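Local coordinates for metallo-beta-lactamase domain-containing protein (Enterococcus faecalis, PDB 2AZ4) that is of unknown function but binds two zinc ions in a metallo-beta-lactamase fold, and may act as an RNA-binding exonuclease, at residues A[112-117]-A[146-151]; A[163-168]-A[198-203]; A[191-196]-A[382-387]. One frame throughout, in Å; residues are numbered along the deposited sequence.

Contact 1 (A[112-117]-A[146-151])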
loop_
_atom_site.group_PDB
_atom_site.type_symbol
_atom_site.label_atom_id
_atom_site.label_comp_id
_atom_site.label_asym_id
_atom_site.label_seq_id
_atom_site.Cartn_x
_atom_site.Cartn_y
_atom_site.Cartn_z
ATOM N N THR A 112 4.281 -7.347 10.909
ATOM C CA THR A 112 3.267 -6.914 9.988
ATOM C C THR A 112 2.164 -7.965 10.007
ATOM O O THR A 112 2.373 -9.031 10.552
ATOM C CB THR A 112 3.851 -6.661 8.562
ATOM O OG1 THR A 112 2.916 -5.884 7.814
ATOM C CG2 THR A 112 4.167 -7.965 7.815
ATOM N N LEU A 113 0.987 -7.677 9.461
ATOM C CA LEU A 113 0.028 -8.766 9.367
ATOM C C LEU A 113 0.554 -9.778 8.347
ATOM O O LEU A 113 1.197 -9.402 7.362
ATOM C CB LEU A 113 -1.376 -8.289 9.008
ATOM C CG LEU A 113 -2.122 -7.492 10.103
ATOM C CD1 LEU A 113 -3.458 -7.066 9.587
ATOM C CD2 LEU A 113 -2.291 -8.267 11.443
ATOM N N LYS A 114 0.293 -11.058 8.595
ATOM C CA LYS A 114 0.788 -12.132 7.728
ATOM C C LYS A 114 0.463 -11.959 6.233
ATOM O O LYS A 114 1.293 -12.306 5.393
ATOM C CB LYS A 114 0.373 -13.524 8.258
ATOM C CG LYS A 114 -1.097 -13.842 8.161
ATOM C CD LYS A 114 -1.447 -15.127 8.938
ATOM C CE LYS A 114 -2.960 -15.404 8.944
ATOM N NZ LYS A 114 -3.713 -14.394 9.783
ATOM N N GLU A 115 -0.699 -11.398 5.907
ATOM C CA GLU A 115 -1.081 -11.166 4.516
ATOM C C GLU A 115 -0.192 -10.110 3.830
ATOM O O GLU A 115 0.185 -10.267 2.673
ATOM C CB GLU A 115 -2.567 -10.772 4.402
ATOM C CG GLU A 115 -3.522 -11.868 4.932
ATOM C CD GLU A 115 -3.739 -11.807 6.442
ATOM O OE1 GLU A 115 -3.139 -10.930 7.123
ATOM O OE2 GLU A 115 -4.509 -12.654 6.957
ATOM N N THR A 116 0.146 -9.045 4.558
ATOM C CA THR A 116 1.099 -8.060 4.056
ATOM C C THR A 116 2.439 -8.712 3.686
ATOM O O THR A 116 3.055 -8.378 2.655
ATOM C CB THR A 116 1.328 -6.946 5.094
ATOM O OG1 THR A 116 0.135 -6.140 5.189
ATOM C CG2 THR A 116 2.524 -6.059 4.668
ATOM N N LYS A 117 2.904 -9.611 4.551
ATOM C CA LYS A 117 4.133 -10.363 4.270
ATOM C C LYS A 117 4.051 -11.180 2.950
ATOM O O LYS A 117 4.987 -11.139 2.131
ATOM C CB LYS A 117 4.490 -11.240 5.478
ATOM C CG LYS A 117 5.742 -12.105 5.300
ATOM C CD LYS A 117 5.888 -13.050 6.471
ATOM C CE LYS A 117 6.982 -14.065 6.166
ATOM N NZ LYS A 117 7.413 -14.852 7.360
ATOM N N GLY A 146 4.921 -12.473 10.490
ATOM C CA GLY A 146 3.526 -12.352 10.085
ATOM C C GLY A 146 2.647 -12.601 11.304
ATOM O O GLY A 146 2.796 -13.631 11.994
ATOM N N LEU A 147 1.767 -11.636 11.582
ATOM C CA LEU A 147 0.864 -11.665 12.735
ATOM C C LEU A 147 -0.597 -11.805 12.294
ATOM O O LEU A 147 -0.920 -11.634 11.122
ATOM C CB LEU A 147 1.008 -10.363 13.552
ATOM C CG LEU A 147 2.394 -10.057 14.118
ATOM C CD1 LEU A 147 2.353 -8.672 14.800
ATOM C CD2 LEU A 147 2.859 -11.186 15.104
ATOM N N ASN A 148 -1.450 -12.143 13.253
ATOM C CA ASN A 148 -2.870 -12.281 13.064
ATOM C C ASN A 148 -3.567 -10.982 13.442
ATOM O O ASN A 148 -3.021 -10.144 14.149
ATOM C CB ASN A 148 -3.407 -13.446 13.936
ATOM C CG ASN A 148 -2.736 -14.770 13.616
ATOM O OD1 ASN A 148 -2.208 -15.455 14.503
ATOM N ND2 ASN A 148 -2.757 -15.139 12.352
ATOM N N LYS A 149 -4.779 -10.800 12.967
ATOM C CA LYS A 149 -5.507 -9.600 13.315
ATOM C C LYS A 149 -5.621 -9.409 14.836
ATOM O O LYS A 149 -5.861 -10.363 15.595
ATOM C CB LYS A 149 -6.872 -9.624 12.643
ATOM C CG LYS A 149 -6.769 -9.621 11.117
ATOM C CD LYS A 149 -8.098 -10.053 10.515
ATOM C CE LYS A 149 -8.252 -9.531 9.110
ATOM N NZ LYS A 149 -9.497 -10.081 8.547
ATOM N N ASN A 150 -5.421 -8.167 15.254
ATOM C CA ASN A 150 -5.526 -7.738 16.655
ATOM C C ASN A 150 -4.486 -8.349 17.602
ATOM O O ASN A 150 -4.673 -8.314 18.819
ATOM C CB ASN A 150 -6.949 -7.932 17.198
ATOM C CG ASN A 150 -8.021 -7.371 16.265
ATOM O OD1 ASN A 150 -8.052 -6.183 15.972
ATOM N ND2 ASN A 150 -8.902 -8.230 15.805
ATOM N N ASP A 151 -3.392 -8.893 17.062
ATOM C CA ASP A 151 -2.301 -9.392 17.928
ATOM C C ASP A 151 -1.656 -8.220 18.644
ATOM O O ASP A 151 -1.602 -7.110 18.092
ATOM C CB ASP A 151 -1.214 -10.129 17.129
ATOM C CG ASP A 151 -1.623 -11.543 16.703
ATOM O OD1 ASP A 151 -2.624 -12.097 17.220
ATOM O OD2 ASP A 151 -0.916 -12.117 15.844
HETATM O O HOH W 1 -3.443 -11.694 9.764
#

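Contact 2 (A[163-168]-A[198-203]). With ZN (zinc ion), chain C.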
loop_
_atom_site.group_PDB
_atom_site.type_symbol
_atom_site.label_atom_id
_atom_site.label_comp_id
_atom_site.label_asym_id
_atom_site.label_seq_id
_atom_site.Cartn_x
_atom_site.Cartn_y
_atom_site.Cartn_z
ATOM N N VAL A 163 -4.100 -3.763 14.086
ATOM C CA VAL A 163 -5.537 -3.858 13.897
ATOM C C VAL A 163 -5.806 -3.710 12.418
ATOM O O VAL A 163 -5.340 -2.744 11.848
ATOM C CB VAL A 163 -6.243 -2.689 14.664
ATOM C CG1 VAL A 163 -7.753 -2.697 14.412
ATOM C CG2 VAL A 163 -5.951 -2.777 16.197
ATOM N N PRO A 164 -6.593 -4.622 11.812
ATOM C CA PRO A 164 -6.907 -4.561 10.380
ATOM C C PRO A 164 -7.766 -3.354 10.052
ATOM O O PRO A 164 -8.678 -2.975 10.825
ATOM C CB PRO A 164 -7.684 -5.855 10.126
ATOM C CG PRO A 164 -8.320 -6.167 11.479
ATOM C CD PRO A 164 -7.241 -5.786 12.455
ATOM N N VAL A 165 -7.469 -2.765 8.911
ATOM C CA VAL A 165 -8.141 -1.588 8.460
ATOM C C VAL A 165 -8.434 -1.754 6.966
ATOM O O VAL A 165 -7.693 -2.446 6.279
ATOM C CB VAL A 165 -7.231 -0.409 8.829
ATOM C CG1 VAL A 165 -6.588 0.263 7.638
ATOM C CG2 VAL A 165 -7.857 0.461 9.907
ATOM N N ASP A 166 -9.518 -1.145 6.481
ATOM C CA ASP A 166 -9.938 -1.257 5.086
ATOM C C ASP A 166 -9.032 -0.331 4.237
ATOM O O ASP A 166 -8.931 0.871 4.494
ATOM C CB ASP A 166 -11.442 -0.901 5.032
ATOM C CG ASP A 166 -11.996 -0.632 3.628
ATOM O OD1 ASP A 166 -11.322 -0.916 2.605
ATOM O OD2 ASP A 166 -13.149 -0.089 3.564
ATOM N N HIS A 167 -8.322 -0.922 3.279
ATOM C CA HIS A 167 -7.452 -0.171 2.349
ATOM C C HIS A 167 -7.354 -1.019 1.062
ATOM O O HIS A 167 -7.735 -2.184 1.058
ATOM C CB HIS A 167 -6.082 0.108 3.012
ATOM C CG HIS A 167 -5.158 0.976 2.203
ATOM N ND1 HIS A 167 -5.557 2.148 1.601
ATOM C CD2 HIS A 167 -3.834 0.852 1.934
ATOM C CE1 HIS A 167 -4.534 2.687 0.959
ATOM N NE2 HIS A 167 -3.471 1.931 1.156
ATOM N N ASP A 168 -6.892 -0.448 -0.036
ATOM C CA ASP A 168 -6.794 -1.210 -1.275
ATOM C C ASP A 168 -5.581 -2.156 -1.302
ATOM O O ASP A 168 -5.419 -2.876 -2.277
ATOM C CB ASP A 168 -6.852 -0.301 -2.526
ATOM C CG ASP A 168 -5.736 0.717 -2.567
ATOM O OD1 ASP A 168 -5.115 0.924 -1.520
ATOM O OD2 ASP A 168 -5.457 1.321 -3.643
ATOM N N GLU A 198 -16.309 -2.416 7.694
ATOM C CA GLU A 198 -16.495 -2.731 9.103
ATOM C C GLU A 198 -15.171 -2.903 9.854
ATOM O O GLU A 198 -15.132 -2.691 11.063
ATOM C CB GLU A 198 -17.355 -3.985 9.261
ATOM C CG GLU A 198 -18.794 -3.851 8.758
ATOM C CD GLU A 198 -18.924 -3.661 7.239
ATOM O OE1 GLU A 198 -18.133 -4.256 6.445
ATOM O OE2 GLU A 198 -19.850 -2.914 6.839
ATOM N N GLU A 199 -14.088 -3.265 9.160
ATOM C CA GLU A 199 -12.776 -3.319 9.845
ATOM C C GLU A 199 -12.313 -1.931 10.239
ATOM O O GLU A 199 -11.738 -1.767 11.306
ATOM C CB GLU A 199 -11.669 -3.953 9.006
ATOM C CG GLU A 199 -11.888 -5.348 8.542
ATOM C CD GLU A 199 -10.704 -5.835 7.698
ATOM O OE1 GLU A 199 -10.116 -5.025 6.940
ATOM O OE2 GLU A 199 -10.349 -7.018 7.807
ATOM N N THR A 200 -12.540 -0.944 9.372
ATOM C CA THR A 200 -12.212 0.446 9.699
ATOM C C THR A 200 -13.108 0.901 10.871
ATOM O O THR A 200 -12.618 1.493 11.837
ATOM C CB THR A 200 -12.321 1.405 8.492
ATOM O OG1 THR A 200 -11.308 1.081 7.523
ATOM C CG2 THR A 200 -12.112 2.888 8.909
ATOM N N LEU A 201 -14.403 0.609 10.781
ATOM C CA LEU A 201 -15.331 0.930 11.876
ATOM C C LEU A 201 -14.898 0.315 13.208
ATOM O O LEU A 201 -14.871 1.015 14.216
ATOM C CB LEU A 201 -16.757 0.493 11.546
ATOM C CG LEU A 201 -17.416 1.285 10.411
ATOM C CD1 LEU A 201 -18.872 0.817 10.254
ATOM C CD2 LEU A 201 -17.370 2.798 10.683
ATOM N N ALA A 202 -14.571 -0.981 13.204
ATOM C CA ALA A 202 -14.080 -1.663 14.398
ATOM C C ALA A 202 -12.790 -1.036 14.914
ATOM O O ALA A 202 -12.561 -0.994 16.130
ATOM C CB ALA A 202 -13.887 -3.145 14.134
ATOM N N PHE A 203 -11.959 -0.533 14.007
ATOM C CA PHE A 203 -10.727 0.140 14.388
ATOM C C PHE A 203 -11.028 1.437 15.155
ATOM O O PHE A 203 -10.394 1.731 16.158
ATOM C CB PHE A 203 -9.882 0.460 13.138
ATOM C CG PHE A 203 -8.948 1.617 13.325
ATOM C CD1 PHE A 203 -7.829 1.501 14.149
ATOM C CD2 PHE A 203 -9.200 2.835 12.702
ATOM C CE1 PHE A 203 -6.961 2.588 14.341
ATOM C CE2 PHE A 203 -8.354 3.923 12.887
ATOM C CZ PHE A 203 -7.224 3.790 13.710
HETATM ZN ZN ZN C . -1.385 2.615 0.780
HETATM O O HOH W 2 -10.471 -3.631 12.498
HETATM O O HOH W 3 -1.902 4.053 -0.794
HETATM O O HOH W 4 0.479 3.764 0.036
#

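Contact 3 (A[191-196]-A[382-387])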
loop_
_atom_site.group_PDB
_atom_site.type_symbol
_atom_site.label_atom_id
_atom_site.label_comp_id
_atom_site.label_asym_id
_atom_site.label_seq_id
_atom_site.Cartn_x
_atom_site.Cartn_y
_atom_site.Cartn_z
ATOM N N ARG A 191 -9.716 3.625 4.585
ATOM C CA ARG A 191 -10.916 4.148 3.911
ATOM C C ARG A 191 -12.140 3.507 4.537
ATOM O O ARG A 191 -12.011 2.608 5.375
ATOM C CB ARG A 191 -10.858 3.841 2.400
ATOM C CG ARG A 191 -10.807 2.334 2.095
ATOM C CD ARG A 191 -10.827 2.043 0.594
ATOM N NE ARG A 191 -10.567 0.632 0.311
ATOM C CZ ARG A 191 -10.477 0.103 -0.907
ATOM N NH1 ARG A 191 -10.609 0.859 -1.979
ATOM N NH2 ARG A 191 -10.247 -1.193 -1.050
ATOM N N LEU A 192 -13.320 3.952 4.111
ATOM C CA LEU A 192 -14.586 3.417 4.593
ATOM C C LEU A 192 -15.487 2.922 3.454
ATOM O O LEU A 192 -16.674 2.618 3.680
ATOM C CB LEU A 192 -15.327 4.508 5.392
ATOM C CG LEU A 192 -14.931 4.684 6.873
ATOM C CD1 LEU A 192 -15.638 5.887 7.491
ATOM C CD2 LEU A 192 -15.272 3.412 7.658
ATOM N N HIS A 193 -14.940 2.843 2.242
ATOM C CA HIS A 193 -15.712 2.397 1.085
ATOM C C HIS A 193 -15.131 1.149 0.378
ATOM O O HIS A 193 -15.446 0.880 -0.779
ATOM C CB HIS A 193 -15.883 3.558 0.091
ATOM C CG HIS A 193 -14.610 3.976 -0.574
ATOM N ND1 HIS A 193 -13.747 4.902 -0.026
ATOM C CD2 HIS A 193 -14.045 3.582 -1.742
ATOM C CE1 HIS A 193 -12.714 5.070 -0.832
ATOM N NE2 HIS A 193 -12.872 4.283 -1.880
ATOM N N GLY A 194 -14.281 0.397 1.066
ATOM C CA GLY A 194 -13.618 -0.773 0.457
ATOM C C GLY A 194 -14.366 -2.085 0.632
ATOM O O GLY A 194 -15.593 -2.101 0.774
ATOM N N HIS A 195 -13.621 -3.187 0.596
ATOM C CA HIS A 195 -14.188 -4.522 0.722
ATOM C C HIS A 195 -14.696 -4.777 2.134
ATOM O O HIS A 195 -15.646 -5.536 2.323
ATOM C CB HIS A 195 -13.149 -5.604 0.374
ATOM C CG HIS A 195 -12.441 -5.366 -0.930
ATOM N ND1 HIS A 195 -13.033 -5.605 -2.151
ATOM C CD2 HIS A 195 -11.198 -4.889 -1.195
ATOM C CE1 HIS A 195 -12.178 -5.298 -3.114
ATOM N NE2 HIS A 195 -11.060 -4.850 -2.560
ATOM N N ASN A 196 -14.052 -4.167 3.119
ATOM C CA ASN A 196 -14.367 -4.460 4.503
ATOM C C ASN A 196 -14.500 -3.183 5.325
ATOM O O ASN A 196 -13.697 -2.949 6.210
ATOM C CB ASN A 196 -13.286 -5.378 5.108
ATOM C CG ASN A 196 -13.163 -6.734 4.381
ATOM O OD1 ASN A 196 -14.038 -7.612 4.504
ATOM N ND2 ASN A 196 -12.047 -6.927 3.660
ATOM N N HIS A 382 -7.982 5.341 -0.433
ATOM C CA HIS A 382 -7.968 6.331 0.663
ATOM C C HIS A 382 -9.336 6.888 1.005
ATOM O O HIS A 382 -10.205 6.998 0.130
ATOM C CB HIS A 382 -7.000 7.478 0.357
ATOM C CG HIS A 382 -5.575 7.034 0.269
ATOM N ND1 HIS A 382 -4.792 6.832 1.382
ATOM C CD2 HIS A 382 -4.802 6.724 -0.801
ATOM C CE1 HIS A 382 -3.593 6.421 1.003
ATOM N NE2 HIS A 382 -3.567 6.362 -0.315
ATOM N N ALA A 383 -9.533 7.189 2.287
ATOM C CA ALA A 383 -10.813 7.715 2.770
ATOM C C ALA A 383 -11.104 8.991 2.009
ATOM O O ALA A 383 -10.222 9.829 1.871
ATOM C CB ALA A 383 -10.740 7.995 4.256
ATOM N N ILE A 384 -12.316 9.134 1.483
ATOM C CA ILE A 384 -12.678 10.385 0.820
ATOM C C ILE A 384 -12.727 11.525 1.887
ATOM O O ILE A 384 -12.822 11.238 3.077
ATOM C CB ILE A 384 -14.007 10.247 0.035
ATOM C CG1 ILE A 384 -15.180 10.047 0.994
ATOM C CG2 ILE A 384 -13.907 9.090 -0.967
ATOM C CD1 ILE A 384 -16.577 9.925 0.303
ATOM N N PRO A 385 -12.615 12.811 1.473
ATOM C CA PRO A 385 -12.529 13.863 2.511
ATOM C C PRO A 385 -13.622 13.751 3.588
ATOM O O PRO A 385 -13.317 13.785 4.775
ATOM C CB PRO A 385 -12.651 15.156 1.703
ATOM C CG PRO A 385 -12.043 14.802 0.360
ATOM C CD PRO A 385 -12.519 13.375 0.111
ATOM N N GLU A 386 -14.872 13.561 3.168
ATOM C CA GLU A 386 -15.994 13.293 4.075
ATOM C C GLU A 386 -15.725 12.184 5.084
ATOM O O GLU A 386 -16.104 12.295 6.263
ATOM C CB GLU A 386 -17.222 12.886 3.248
ATOM C CG GLU A 386 -18.530 13.396 3.758
ATOM C CD GLU A 386 -19.557 13.522 2.628
ATOM O OE1 GLU A 386 -20.035 12.475 2.116
ATOM O OE2 GLU A 386 -19.872 14.673 2.239
ATOM N N ASP A 387 -15.099 11.098 4.627
ATOM C CA ASP A 387 -14.924 9.926 5.478
ATOM C C ASP A 387 -13.795 10.133 6.462
ATOM O O ASP A 387 -13.798 9.560 7.521
ATOM C CB ASP A 387 -14.740 8.651 4.632
ATOM C CG ASP A 387 -16.047 8.232 3.937
ATOM O OD1 ASP A 387 -17.091 8.819 4.288
ATOM O OD2 ASP A 387 -16.043 7.344 3.048
HETATM O O HOH W 5 -13.820 6.333 2.313
#

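Contact 1 (A[112-117]-A[146-151])
Lys114 lays the start of its side chain against the carbonyl of Leu147 and then crosses the Asn148 side chain at a slant. Its CG stands between the backbone N and the carbonyl carbon (chi1 69°), which leaves Lys114 CG 3.7 Å from Leu147 O; a bend at the last torsion (chi4 -69°) then brings Lys114 NZ within 2.7 Å of a water. That water accepts from the ammonium group and donates to Glu115 OE1 and to Leu147 O, the latter at 2.9 Å. Leu147 O is therefore held twice, because Lys114 N also reaches it at 2.9 Å, nearly straight (166°). A second backbone bond, Leu147 N to Thr112 O at 2.9 Å, completes a short parallel ladder that pairs Thr112 with Gly146 and Leu113 with Leu147. The chains come very close where the helix begins, Lys114 CA lying 3.6 Å from Gly146 CA, with no side chain on the glycine to keep them apart. Leu113 starts away from 146-151, yet its CD2 comes back to meet Asn148 O at 3.4 Å, at the start of a type II turn in which Asn148 N bonds to Asp151 OD2 from above the carboxylate plane. This is a beta-alpha-beta unit, strand 110-113, helix 114-123 and strand 145-147, the last being an outermost strand of its mixed sheet. Thr112 OG1 bonds to Leu90 O, just past strand 85-89, while Leu113 packs on Ile162 of strand 158-164, so the contact also touches the second sheet.

Contact 2 (A[163-168]-A[198-203])
The Phe203 ring receives two valines from 163-168: Val163 CG1 lies at its edge, near the ring plane, and Val165 CG2 approaches obliquely, 3.8 Å from Phe203 CG. Phe203 swings its CG to the side opposite its backbone N (chi1 155°), which lays the side chain beside that of Val165, both pointing the same way, and about square to Val163. The other flat group, the imidazole of His167, takes no part in the packing against the helix. Asp168 OD1 stands 3.1 Å above one face toward the rim, and a zinc-bound water lies in the ring plane at the edge. His167 NE2 binds one of the two zinc ions at 2.2 Å, alongside His92, His94 and Asp189, while His167 ND1 bonds to Gly381 O, which would help fix the ring's rotation. The bond that crosses the contact runs from Asp166 N to Thr200 OG1, 3.0 Å at 152°; the same hydroxyl also bonds to Arg191 O, so this buried oxygen has two partners. The Asp166 carboxylate takes the backbone N of Gly194 and, in a salt bridge, Arg191 NE. Glu199, extended beyond CG, lays OE2 3.7 Å from Pro164 CB; the same oxygen makes a long, weak ion pair with Lys149. Helix 197-207 thus packs against the end of strand 158-164 and the loop that carries the zinc ligand His167. Ala174 and Leu176 of strand 173-179 touch the Phe203 side chain, as does Ile395 of helix 385-395.

Contact 3 (A[191-196]-A[382-387])
His193 ND1, Asp387 OD2 and two backbone N-H groups meet at one water. The water donates to Asp387 OD2 at 2.6 Å and accepts from Leu192 N and, at longer range, from Ile384 N; its bond to His193 ND1 is 2.7 Å. In this metallo-beta-lactamase fold the loop just after the zinc ligand Asp189 is thereby joined to the N terminus of helix 385-395. Ile384 holds the N-cap position with a side chain that cannot cap, and the carboxylate of Asp387 reaches its backbone N through the water. With CG between the backbone N and the carbonyl carbon (chi1 68°), the His193 ring turns its edge to the other segment: His193 CE1 lies 3.3 Å from His382 O, which sits in the ring plane. Arg191 CD rests 3.8 Å above one face of that ring, toward the rim. Beyond CD the arginine runs away from 382-387, and its NH2 makes a salt bridge with Glu237. His382 also points away from this loop, its ND1 bonded to Glu216 and its side chain about 4 Å from a zinc. The Leu192 and Asp387 side chains pass each other at an angle, Leu192 CB lying 3.7 Å from Asp387 OD2. At the closest backbone approach, Arg191 CB packs 3.6 Å from Ala383 N.

From the N terminus, contact 1 closes a loop of 28 residues between strand 110-113 with its helix and strand 145-147, and it is complete before contact 2 opens. Contact 2 brings helix 197-207 back to strand 158-164 across 29 residues. Contact 3 starts within that interval, at 191-196, and ends at 382-387, so contacts 2 and 3 cross, and their centres lie 10 Å apart. Contacts 1 and 2 touch where Lys149 and Asn150 of the turn pack on Pro164. Contacts 1 and 3 do not touch. Together they join the two mixed sheets, the zinc-site loops and helix 385-395.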